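Local atomic coordinates of Phikz039 (Pseudomonas phage phikz, PDB entry 3ZBQ), a protein that is a phage-encoded tubulin-like protein, PhuZ, of the tubulin/FtsZ family, that holds GDP in its nucleotide pocket. Residues F92-G95 against D96-V100; Y246-P249 against D250-V253; R289-L292 against E293-E297; S311-D314 against V315-A319. All blocks are in the same frame, centred on the assembly; numbering follows the deposited sequence.

Contact 1: residues F92-G95 against D96-V100; sequences FPAG and DTNIV
The side-chain amide of Asn98 turns back on the peptide units of Gly95, three residues earlier, at the point where the loop after helix 85-91 becomes strand 97-103, one of the parallel strands of the tubulin-like nucleotide-binding domain. Both ends of the amide are used. OD1 of Asn98 accepts from Gly95 N at 2.8 Å with an N-H...O angle of 155°, while Asn98 ND2 gives a hydrogen to Gly95 O at 3.0 Å. The first bond lies not far from the amide's plane, the donor being tilted from it by 23°; the second is more bent, and ND2 stands above the plane of the Gly95 carbonyl. The amide therefore faces Gly95 slightly skewed, yet the two bonds to this residue, one accepted at OD1 and one donated by ND2, set which way round it lies. With chi1 at -60°, CG sits beside the backbone N of Asn98 and swings the amide back along the chain.

A further hydrogen bond from Asn98 ND2, to Val126 O, ties this loop-to-strand junction to the loop before the adjacent strand 127-133, so the buried amide joins two neighbouring connections of the sheet. Asp96 points away from the loop and is held by Gln195, while the hydroxyl of Thr97 bonds to Thr7 OG1, at the start of strand 7-12, and to Lys6 O just before it. Ala94 lines the oxygen end of the amide, its CB 3.6 Å and its CA 3.3 Å from Asn98 OD1.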
loop_
_atom_site.group_PDB
_atom_site.type_symbol
_atom_site.label_atom_id
_atom_site.label_comp_id
_atom_site.label_asym_id
_atom_site.label_seq_id
_atom_site.Cartn_x
_atom_site.Cartn_y
_atom_site.Cartn_z
ATOM N N PHE A 92 -5.490 -3.443 17.407
ATOM C CA PHE A 92 -4.634 -4.360 16.658
ATOM C C PHE A 92 -3.207 -3.850 16.771
ATOM O O PHE A 92 -2.702 -3.185 15.864
ATOM C CB PHE A 92 -5.060 -4.410 15.178
ATOM C CG PHE A 92 -6.419 -5.029 14.952
ATOM C CD1 PHE A 92 -6.730 -6.271 15.502
ATOM C CD2 PHE A 92 -7.380 -4.378 14.194
ATOM C CE1 PHE A 92 -7.979 -6.850 15.299
ATOM C CE2 PHE A 92 -8.635 -4.954 13.982
ATOM C CZ PHE A 92 -8.936 -6.189 14.550
ATOM N N PRO A 93 -2.550 -4.145 17.898
ATOM C CA PRO A 93 -1.255 -3.500 18.151
ATOM C C PRO A 93 -0.188 -3.890 17.129
ATOM O O PRO A 93 -0.239 -4.981 16.540
ATOM C CB PRO A 93 -0.881 -3.984 19.561
ATOM C CG PRO A 93 -1.715 -5.193 19.806
ATOM C CD PRO A 93 -2.983 -4.992 19.026
ATOM N N ALA A 94 0.747 -2.972 16.902
ATOM C CA ALA A 94 1.845 -3.177 15.958
ATOM C C ALA A 94 2.642 -4.432 16.260
ATOM O O ALA A 94 2.838 -4.791 17.424
ATOM C CB ALA A 94 2.782 -1.972 15.965
ATOM N N GLY A 95 3.122 -5.084 15.204
ATOM C CA GLY A 95 4.072 -6.172 15.357
ATOM C C GLY A 95 5.506 -5.666 15.293
ATOM O O GLY A 95 5.735 -4.466 15.087
ATOM N N ASP A 96 6.476 -6.564 15.463
ATOM C CA ASP A 96 7.878 -6.198 15.265
ATOM C C ASP A 96 8.091 -5.656 13.849
ATOM O O ASP A 96 8.911 -4.765 13.634
ATOM C CB ASP A 96 8.806 -7.396 15.520
ATOM C CG ASP A 96 8.900 -7.771 16.992
ATOM O OD1 ASP A 96 8.838 -6.864 17.855
ATOM O OD2 ASP A 96 9.050 -8.979 17.281
ATOM N N THR A 97 7.321 -6.190 12.899
ATOM C CA THR A 97 7.239 -5.654 11.545
ATOM C C THR A 97 5.764 -5.518 11.201
ATOM O O THR A 97 4.922 -6.179 11.810
ATOM C CB THR A 97 7.913 -6.576 10.516
ATOM O OG1 THR A 97 7.386 -7.906 10.646
ATOM C CG2 THR A 97 9.425 -6.601 10.737
ATOM N N ASN A 98 5.448 -4.650 10.247
ATOM C CA ASN A 98 4.051 -4.373 9.928
ATOM C C ASN A 98 3.866 -4.205 8.438
ATOM O O ASN A 98 4.647 -3.505 7.783
ATOM C CB ASN A 98 3.581 -3.115 10.656
ATOM C CG ASN A 98 3.698 -3.248 12.152
ATOM O OD1 ASN A 98 2.775 -3.744 12.801
ATOM N ND2 ASN A 98 4.868 -2.877 12.707
ATOM N N ILE A 99 2.834 -4.845 7.901
ATOM C CA ILE A 99 2.565 -4.769 6.481
ATOM C C ILE A 99 1.144 -4.251 6.338
ATOM O O ILE A 99 0.237 -4.768 6.968
ATOM C CB ILE A 99 2.700 -6.145 5.788
ATOM C CG1 ILE A 99 4.076 -6.757 6.087
ATOM C CG2 ILE A 99 2.501 -6.009 4.280
ATOM C CD1 ILE A 99 4.314 -8.113 5.449
ATOM N N VAL A 100 0.982 -3.190 5.562
ATOM C CA VAL A 100 -0.330 -2.581 5.344
ATOM C C VAL A 100 -0.688 -2.665 3.857
ATOM O O VAL A 100 0.095 -2.239 2.999
ATOM C CB VAL A 100 -0.329 -1.101 5.811
ATOM C CG1 VAL A 100 -1.750 -0.525 5.811
ATOM C CG2 VAL A 100 0.271 -0.976 7.200
#

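Contact 2: residues Y246-P249 against D250-V253; sequences YTDP and DRDV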
loop_
_atom_site.group_PDB
_atom_site.type_symbol
_atom_site.label_atom_id
_atom_site.label_comp_id
_atom_site.label_asym_id
_atom_site.label_seq_id
_atom_site.Cartn_x
_atom_site.Cartn_y
_atom_site.Cartn_z
ATOM N N TYR A 246 19.852 -15.867 1.826
ATOM C CA TYR A 246 20.465 -16.956 1.069
ATOM C C TYR A 246 20.228 -18.273 1.802
ATOM O O TYR A 246 20.251 -18.308 3.034
ATOM C CB TYR A 246 21.973 -16.725 0.936
ATOM C CG TYR A 246 22.336 -15.392 0.330
ATOM C CD1 TYR A 246 22.462 -14.256 1.131
ATOM C CD2 TYR A 246 22.556 -15.265 -1.035
ATOM C CE1 TYR A 246 22.791 -13.029 0.582
ATOM C CE2 TYR A 246 22.888 -14.045 -1.592
ATOM C CZ TYR A 246 23.000 -12.931 -0.780
ATOM O OH TYR A 246 23.330 -11.718 -1.335
ATOM N N THR A 247 19.988 -19.352 1.060
ATOM C CA THR A 247 19.945 -20.673 1.685
ATOM C C THR A 247 21.357 -21.239 1.751
ATOM O O THR A 247 21.637 -22.139 2.541
ATOM C CB THR A 247 19.031 -21.648 0.951
ATOM O OG1 THR A 247 19.231 -21.528 -0.465
ATOM C CG2 THR A 247 17.559 -21.370 1.299
ATOM N N ASP A 248 22.238 -20.710 0.905
ATOM C CA ASP A 248 23.659 -21.062 0.952
ATOM C C ASP A 248 24.492 -19.835 1.327
ATOM O O ASP A 248 24.631 -18.900 0.527
ATOM C CB ASP A 248 24.112 -21.615 -0.400
ATOM C CG ASP A 248 25.563 -22.097 -0.388
ATOM O OD1 ASP A 248 26.273 -21.915 0.628
ATOM O OD2 ASP A 248 25.986 -22.664 -1.413
ATOM N N PRO A 249 25.050 -19.837 2.547
ATOM C CA PRO A 249 25.814 -18.710 3.094
ATOM C C PRO A 249 26.997 -18.343 2.210
ATOM O O PRO A 249 27.398 -17.174 2.181
ATOM C CB PRO A 249 26.311 -19.246 4.438
ATOM C CG PRO A 249 25.272 -20.259 4.832
ATOM C CD PRO A 249 24.880 -20.917 3.537
ATOM N N ASP A 250 27.529 -19.327 1.489
ATOM C CA ASP A 250 28.677 -19.108 0.617
ATOM C C ASP A 250 28.328 -18.197 -0.552
ATOM O O ASP A 250 29.222 -17.666 -1.211
ATOM C CB ASP A 250 29.234 -20.437 0.086
ATOM C CG ASP A 250 30.086 -21.175 1.110
ATOM O OD1 ASP A 250 30.321 -20.641 2.220
ATOM O OD2 ASP A 250 30.532 -22.303 0.795
ATOM N N ARG A 251 27.029 -18.026 -0.809
ATOM C CA ARG A 251 26.542 -17.174 -1.900
ATOM C C ARG A 251 26.304 -15.722 -1.464
ATOM O O ARG A 251 25.866 -14.882 -2.258
ATOM C CB ARG A 251 25.241 -17.742 -2.473
ATOM C CG ARG A 251 25.263 -19.246 -2.687
ATOM C CD ARG A 251 25.248 -19.597 -4.162
ATOM N NE ARG A 251 24.157 -18.929 -4.870
ATOM C CZ ARG A 251 23.925 -19.055 -6.175
ATOM N NH1 ARG A 251 24.703 -19.828 -6.918
ATOM N NH2 ARG A 251 22.916 -18.408 -6.741
ATOM N N ASP A 252 26.577 -15.429 -0.200
ATOM C CA ASP A 252 26.404 -14.073 0.299
ATOM C C ASP A 252 27.470 -13.179 -0.339
ATOM O O ASP A 252 28.630 -13.154 0.096
ATOM C CB ASP A 252 26.496 -14.076 1.825
ATOM C CG ASP A 252 26.322 -12.703 2.436
ATOM O OD1 ASP A 252 26.268 -11.706 1.686
ATOM O OD2 ASP A 252 26.229 -12.633 3.682
ATOM N N VAL A 253 27.069 -12.464 -1.386
ATOM C CA VAL A 253 27.949 -11.535 -2.096
ATOM C C VAL A 253 27.186 -10.255 -2.406
ATOM O O VAL A 253 26.106 -10.309 -2.996
ATOM C CB VAL A 253 28.452 -12.131 -3.420
ATOM C CG1 VAL A 253 29.349 -11.130 -4.158
ATOM C CG2 VAL A 253 29.185 -13.440 -3.178
HETATM O O HOH W 1 23.967 -11.780 -3.673
#
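The ring of Tyr246 lies beneath the backbone of Arg251 and Asp252, where the chain leaves strand 239-246, in the C-terminal domain of the phage tubulin-like family, and folds back over the strand's last residue. Asp252 CA sits over the face of the ring in a CH-pi contact, 3.8 Å from the centroid and 13° off the normal. The two side chains cross at about a right angle, yet the carboxylate and ring planes are only 18° apart. Over the CE2 side of the ring comes the carbonyl of Arg251, with Tyr246 CE2 and Arg251 O at 3.2 Å.

The fold-back is a short 3-10 turn begun by Asp248. Its CG is anti to the backbone N (chi1 -176°), which lets OD1 of Asp248 accept from Asp250 N at 3.0 Å, as in an Asx turn. Asp248 O in turn takes a hydrogen from Arg251 N at 2.9 Å, and Pro249 O one from Asp252 N at 3.1 Å. Arg251 bends at chi2 and chi3; its CG packs on Asp248 CB at 3.5 Å, and its guanidinium goes on to a salt bridge with Asp274.

Near the far end of the ring, a water donates to Val253 O at 2.7 Å. Arg261, Thr263 and Tyr265 hold the Asp252 carboxylate from strand 260-265, so its charge is matched by Arg261. Asp248 OD1 and Asp250 OD2, 4.3 Å apart, are like-charged; solvent probably moderates their repulsion, and the N-H of Asp250 engages the same Asp248 oxygen.

Contact 3: residues R289-L292 against E293-E297; sequences RKRL and EERRE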
loop_
_atom_site.group_PDB
_atom_site.type_symbol
_atom_site.label_atom_id
_atom_site.label_comp_id
_atom_site.label_asym_id
_atom_site.label_seq_id
_atom_site.Cartn_x
_atom_site.Cartn_y
_atom_site.Cartn_z
ATOM N N ARG A 289 5.036 8.619 -10.558
ATOM C CA ARG A 289 4.597 10.008 -10.671
ATOM C C ARG A 289 4.392 10.388 -12.138
ATOM O O ARG A 289 3.352 10.953 -12.529
ATOM C CB ARG A 289 5.617 10.943 -10.015
ATOM C CG ARG A 289 5.129 12.383 -9.849
ATOM C CD ARG A 289 6.299 13.379 -9.769
ATOM N NE ARG A 289 7.054 13.421 -11.022
ATOM C CZ ARG A 289 6.660 14.083 -12.107
ATOM N NH1 ARG A 289 5.526 14.771 -12.096
ATOM N NH2 ARG A 289 7.398 14.059 -13.206
ATOM N N LYS A 290 5.380 10.041 -12.953
ATOM C CA LYS A 290 5.344 10.319 -14.391
ATOM C C LYS A 290 4.167 9.611 -15.074
ATOM O O LYS A 290 3.479 10.189 -15.923
ATOM C CB LYS A 290 6.688 9.908 -15.020
ATOM C CG LYS A 290 6.803 10.189 -16.516
ATOM C CD LYS A 290 6.623 11.674 -16.823
ATOM C CE LYS A 290 6.762 11.942 -18.319
ATOM N NZ LYS A 290 6.392 13.338 -18.658
ATOM N N ARG A 291 3.926 8.362 -14.691
ATOM C CA ARG A 291 2.840 7.574 -15.270
ATOM C C ARG A 291 1.473 8.180 -14.965
ATOM O O ARG A 291 0.593 8.240 -15.836
ATOM C CB ARG A 291 2.905 6.137 -14.743
ATOM C CG ARG A 291 1.713 5.255 -15.105
ATOM C CD ARG A 291 1.581 5.027 -16.599
ATOM N NE ARG A 291 0.539 4.043 -16.905
ATOM C CZ ARG A 291 0.030 3.843 -18.118
ATOM N NH1 ARG A 291 0.465 4.551 -19.152
ATOM N NH2 ARG A 291 -0.910 2.931 -18.301
ATOM N N LEU A 292 1.285 8.627 -13.728
ATOM C CA LEU A 292 0.005 9.208 -13.340
ATOM C C LEU A 292 -0.159 10.591 -13.960
ATOM O O LEU A 292 -1.267 10.986 -14.340
ATOM C CB LEU A 292 -0.133 9.271 -11.812
ATOM C CG LEU A 292 -0.107 7.926 -11.085
ATOM C CD1 LEU A 292 -0.296 8.103 -9.588
ATOM C CD2 LEU A 292 -1.155 6.983 -11.650
ATOM N N GLU A 293 0.946 11.321 -14.068
ATOM C CA GLU A 293 0.926 12.636 -14.704
ATOM C C GLU A 293 0.449 12.527 -16.150
ATOM O O GLU A 293 -0.411 13.297 -16.595
ATOM C CB GLU A 293 2.312 13.279 -14.643
ATOM C CG GLU A 293 2.394 14.689 -15.221
ATOM C CD GLU A 293 3.764 15.315 -14.999
ATOM O OE1 GLU A 293 4.676 15.059 -15.815
ATOM O OE2 GLU A 293 3.929 16.052 -14.000
ATOM N N GLU A 294 0.986 11.550 -16.872
ATOM C CA GLU A 294 0.592 11.327 -18.263
ATOM C C GLU A 294 -0.876 10.940 -18.369
ATOM O O GLU A 294 -1.577 11.417 -19.265
ATOM C CB GLU A 294 1.466 10.249 -18.911
ATOM C CG GLU A 294 2.906 10.684 -19.137
ATOM C CD GLU A 294 3.845 9.511 -19.349
ATOM O OE1 GLU A 294 3.413 8.354 -19.135
ATOM O OE2 GLU A 294 5.015 9.748 -19.730
ATOM N N ARG A 295 -1.349 10.074 -17.472
ATOM C CA ARG A 295 -2.775 9.723 -17.489
ATOM C C ARG A 295 -3.615 10.958 -17.193
ATOM O O ARG A 295 -4.675 11.154 -17.785
ATOM C CB ARG A 295 -3.115 8.626 -16.470
ATOM C CG ARG A 295 -2.351 7.313 -16.624
ATOM C CD ARG A 295 -2.545 6.671 -17.986
ATOM N NE ARG A 295 -3.956 6.471 -18.303
ATOM C CZ ARG A 295 -4.399 5.633 -19.236
ATOM N NH1 ARG A 295 -3.535 4.903 -19.932
ATOM N NH2 ARG A 295 -5.701 5.515 -19.463
ATOM N N ARG A 296 -3.144 11.794 -16.275
ATOM C CA ARG A 296 -3.851 13.024 -15.923
ATOM C C ARG A 296 -3.909 13.986 -17.112
ATOM O O ARG A 296 -4.949 14.612 -17.366
ATOM C CB ARG A 296 -3.204 13.678 -14.693
ATOM C CG ARG A 296 -3.677 15.092 -14.362
ATOM C CD ARG A 296 -5.215 15.206 -14.258
ATOM N NE ARG A 296 -5.830 14.203 -13.384
ATOM C CZ ARG A 296 -7.131 13.909 -13.389
ATOM N NH1 ARG A 296 -7.943 14.537 -14.227
ATOM N NH2 ARG A 296 -7.623 12.983 -12.568
ATOM N N GLU A 297 -2.806 14.098 -17.851
ATOM C CA GLU A 297 -2.793 14.942 -19.052
ATOM C C GLU A 297 -3.796 14.469 -20.104
ATOM O O GLU A 297 -4.475 15.284 -20.734
ATOM C CB GLU A 297 -1.377 15.057 -19.636
ATOM C CG GLU A 297 -0.451 15.862 -18.735
ATOM C CD GLU A 297 0.995 15.869 -19.195
ATOM O OE1 GLU A 297 1.333 15.137 -20.152
ATOM O OE2 GLU A 297 1.796 16.611 -18.586
HETATM O O HOH W 2 7.276 15.448 -15.525
#
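Glu293 reaches back along its helix to Arg289 and Lys290, one turn earlier. Its CG is anti to the backbone N (chi1 -177°) and the chain runs on extended, which carries the carboxylate alongside Arg289. There Glu293 OE2 forms a salt bridge with Arg289 NH1 at 2.8 Å. The bond lies in the guanidinium plane but meets the oxygen from 62° above the carboxylate plane, so the two flat groups stand steeply to one another rather than pairing edge to edge. A water bridges the second arms: it accepts from Arg289 NH2 and donates to Glu293 OE1 at 2.6 Å. Glu286 takes the NE of Arg289, so this guanidinium has two acidic partners on the helix.

Arg289, Lys290, Glu293 and Glu294 form a salt-bridge network on helix 284-304, which follows strand 275-281; two i to i+4 pairs are joined by an i to i+3 pair between Lys290 and Glu293. Lys290 bends at chi2 and brings its amine between two acids, both ion pairs being long: NZ of Lys290 is 3.7 Å from Glu293 OE1 and 4.0 Å from Glu294 OE2. Closer is the carbon before the amine, with Lys290 CE at 3.1 Å from Glu294 OE2.

Farther round the helix, Arg291 and Arg295 lie side by side. CD of Arg295 rests over the face of the Arg291 guanidinium, 3.8 Å from CZ of Arg291, and the like-charged Arg291 NH2 and Arg295 NH1 approach to 3.7 Å. The guanidinium planes are 70° apart, and Arg291 NH2 finds a hydrogen-bond partner in Tyr135 OH. Leu292 turns inward, where it packs against Ser145 of helix 138-158.

Contact 4: residues S311-D314 against V315-A319; sequences STLD and VDDQA
The carboxylate of Asp317 folds back onto the backbone of Asp314, where OD2 of Asp317 accepts from Asp314 N at 2.7 Å and 166°. The N-H comes at the oxygen from above the carboxylate plane, 46° out of it. A chi1 of -77° sets the Asp317 carboxylate beside its own backbone N and over the residue three places back. The same oxygen lies against the leucine before the turn, 3.9 Å from Leu313 CD2.

Between the two aspartates the chain makes a type I beta turn from Asp314 to Asp317, closed by the bond from Asp317 N to Asp314 O at 3.0 Å. Side chain and main chain thus bind the two ends of the turn in both directions. Asp316, at the third position of the turn, stands alongside Asp314 with its carboxylate pointing the same way; Asp316 OD2 is 3.2 Å from Asp314 CB and 3.5 Å from Asp314 OD2, a like-charged approach at the surface.

Just before the beta turn, Ser311 OG accepts from Leu313 N at 2.9 Å in an ST turn. Leu313 and Ala319, one from each segment, both touch Val325 in the C-terminal tail.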
loop_
_atom_site.group_PDB
_atom_site.type_symbol
_atom_site.label_atom_id
_atom_site.label_comp_id
_atom_site.label_asym_id
_atom_site.label_seq_id
_atom_site.Cartn_x
_atom_site.Cartn_y
_atom_site.Cartn_z
ATOM N N SER A 311 -29.190 24.176 -22.125
ATOM C CA SER A 311 -30.215 23.779 -21.169
ATOM C C SER A 311 -31.499 23.505 -21.924
ATOM O O SER A 311 -31.759 24.119 -22.952
ATOM C CB SER A 311 -30.480 24.899 -20.168
ATOM O OG SER A 311 -31.568 24.567 -19.329
ATOM N N THR A 312 -32.311 22.587 -21.420
ATOM C CA THR A 312 -33.621 22.374 -22.025
ATOM C C THR A 312 -34.609 23.422 -21.529
ATOM O O THR A 312 -35.754 23.465 -21.984
ATOM C CB THR A 312 -34.162 20.957 -21.770
ATOM O OG1 THR A 312 -34.088 20.667 -20.371
ATOM C CG2 THR A 312 -33.331 19.930 -22.523
ATOM N N LEU A 313 -34.168 24.273 -20.606
ATOM C CA LEU A 313 -35.009 25.375 -20.137
ATOM C C LEU A 313 -34.801 26.666 -20.936
ATOM O O LEU A 313 -33.667 27.038 -21.247
ATOM C CB LEU A 313 -34.795 25.640 -18.644
ATOM C CG LEU A 313 -35.179 24.536 -17.660
ATOM C CD1 LEU A 313 -34.751 24.879 -16.243
ATOM C CD2 LEU A 313 -36.686 24.272 -17.715
ATOM N N ASP A 314 -35.912 27.324 -21.267
ATOM C CA ASP A 314 -35.924 28.669 -21.853
ATOM C C ASP A 314 -35.974 29.709 -20.738
ATOM O O ASP A 314 -36.403 29.408 -19.617
ATOM C CB ASP A 314 -37.171 28.863 -22.717
ATOM C CG ASP A 314 -36.997 28.354 -24.134
ATOM O OD1 ASP A 314 -37.212 27.144 -24.370
ATOM O OD2 ASP A 314 -36.681 29.177 -25.019
ATOM N N VAL A 315 -35.566 30.939 -21.041
ATOM C CA VAL A 315 -35.634 32.011 -20.047
ATOM C C VAL A 315 -37.095 32.338 -19.729
ATOM O O VAL A 315 -37.421 32.808 -18.643
ATOM C CB VAL A 315 -34.839 33.262 -20.504
ATOM C CG1 VAL A 315 -35.038 34.422 -19.546
ATOM C CG2 VAL A 315 -33.353 32.934 -20.604
ATOM N N ASP A 316 -37.977 32.039 -20.675
ATOM C CA ASP A 316 -39.411 32.257 -20.498
ATOM C C ASP A 316 -40.105 31.121 -19.735
ATOM O O ASP A 316 -41.329 31.140 -19.557
ATOM C CB ASP A 316 -40.089 32.450 -21.857
ATOM C CG ASP A 316 -39.824 31.298 -22.806
ATOM O OD1 ASP A 316 -40.512 30.258 -22.694
ATOM O OD2 ASP A 316 -38.923 31.429 -23.667
ATOM N N ASP A 317 -39.341 30.129 -19.288
ATOM C CA ASP A 317 -39.941 29.006 -18.568
ATOM C C ASP A 317 -40.183 29.324 -17.097
ATOM O O ASP A 317 -39.502 30.165 -16.513
ATOM C CB ASP A 317 -39.092 27.735 -18.718
ATOM C CG ASP A 317 -39.278 27.074 -20.071
ATOM O OD1 ASP A 317 -40.372 27.230 -20.653
ATOM O OD2 ASP A 317 -38.342 26.412 -20.562
ATOM N N GLN A 318 -41.164 28.643 -16.513
ATOM C CA GLN A 318 -41.465 28.764 -15.092
ATOM C C GLN A 318 -41.430 27.393 -14.436
ATOM O O GLN A 318 -41.872 26.411 -15.038
ATOM C CB GLN A 318 -42.866 29.343 -14.900
ATOM C CG GLN A 318 -42.997 30.816 -15.212
ATOM C CD GLN A 318 -44.069 31.481 -14.363
ATOM O OE1 GLN A 318 -45.263 31.243 -14.547
ATOM N NE2 GLN A 318 -43.642 32.306 -13.413
ATOM N N ALA A 319 -40.921 27.325 -13.205
ATOM C CA ALA A 319 -40.907 26.076 -12.448
ATOM C C ALA A 319 -41.682 26.198 -11.140
ATOM O O ALA A 319 -41.631 27.239 -10.475
ATOM C CB ALA A 319 -39.472 25.649 -12.154
#

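How the contacts relate
The four contacts follow one another along the chain without touching. Contact 1 enters strand 97-103 among the parallel strands of the mixed sheet, and contact 2 lies in the loop between strands 239-246 and 260-265, at the other margin of the sheet from strand 49-51; their centres are about 29 Å apart. Contact 3 lies on helix 284-304, across the chain's centre from contact 1, with about 16 Å between their nearest atoms. Beyond that helix the chain leaves the globular body, and contact 4 sits in the extended tail, about 79 Å from contact 2 between centres. Together they sample the nucleotide-binding part, the C-terminal domain, the long helix and the tail of a tubulin-like protein.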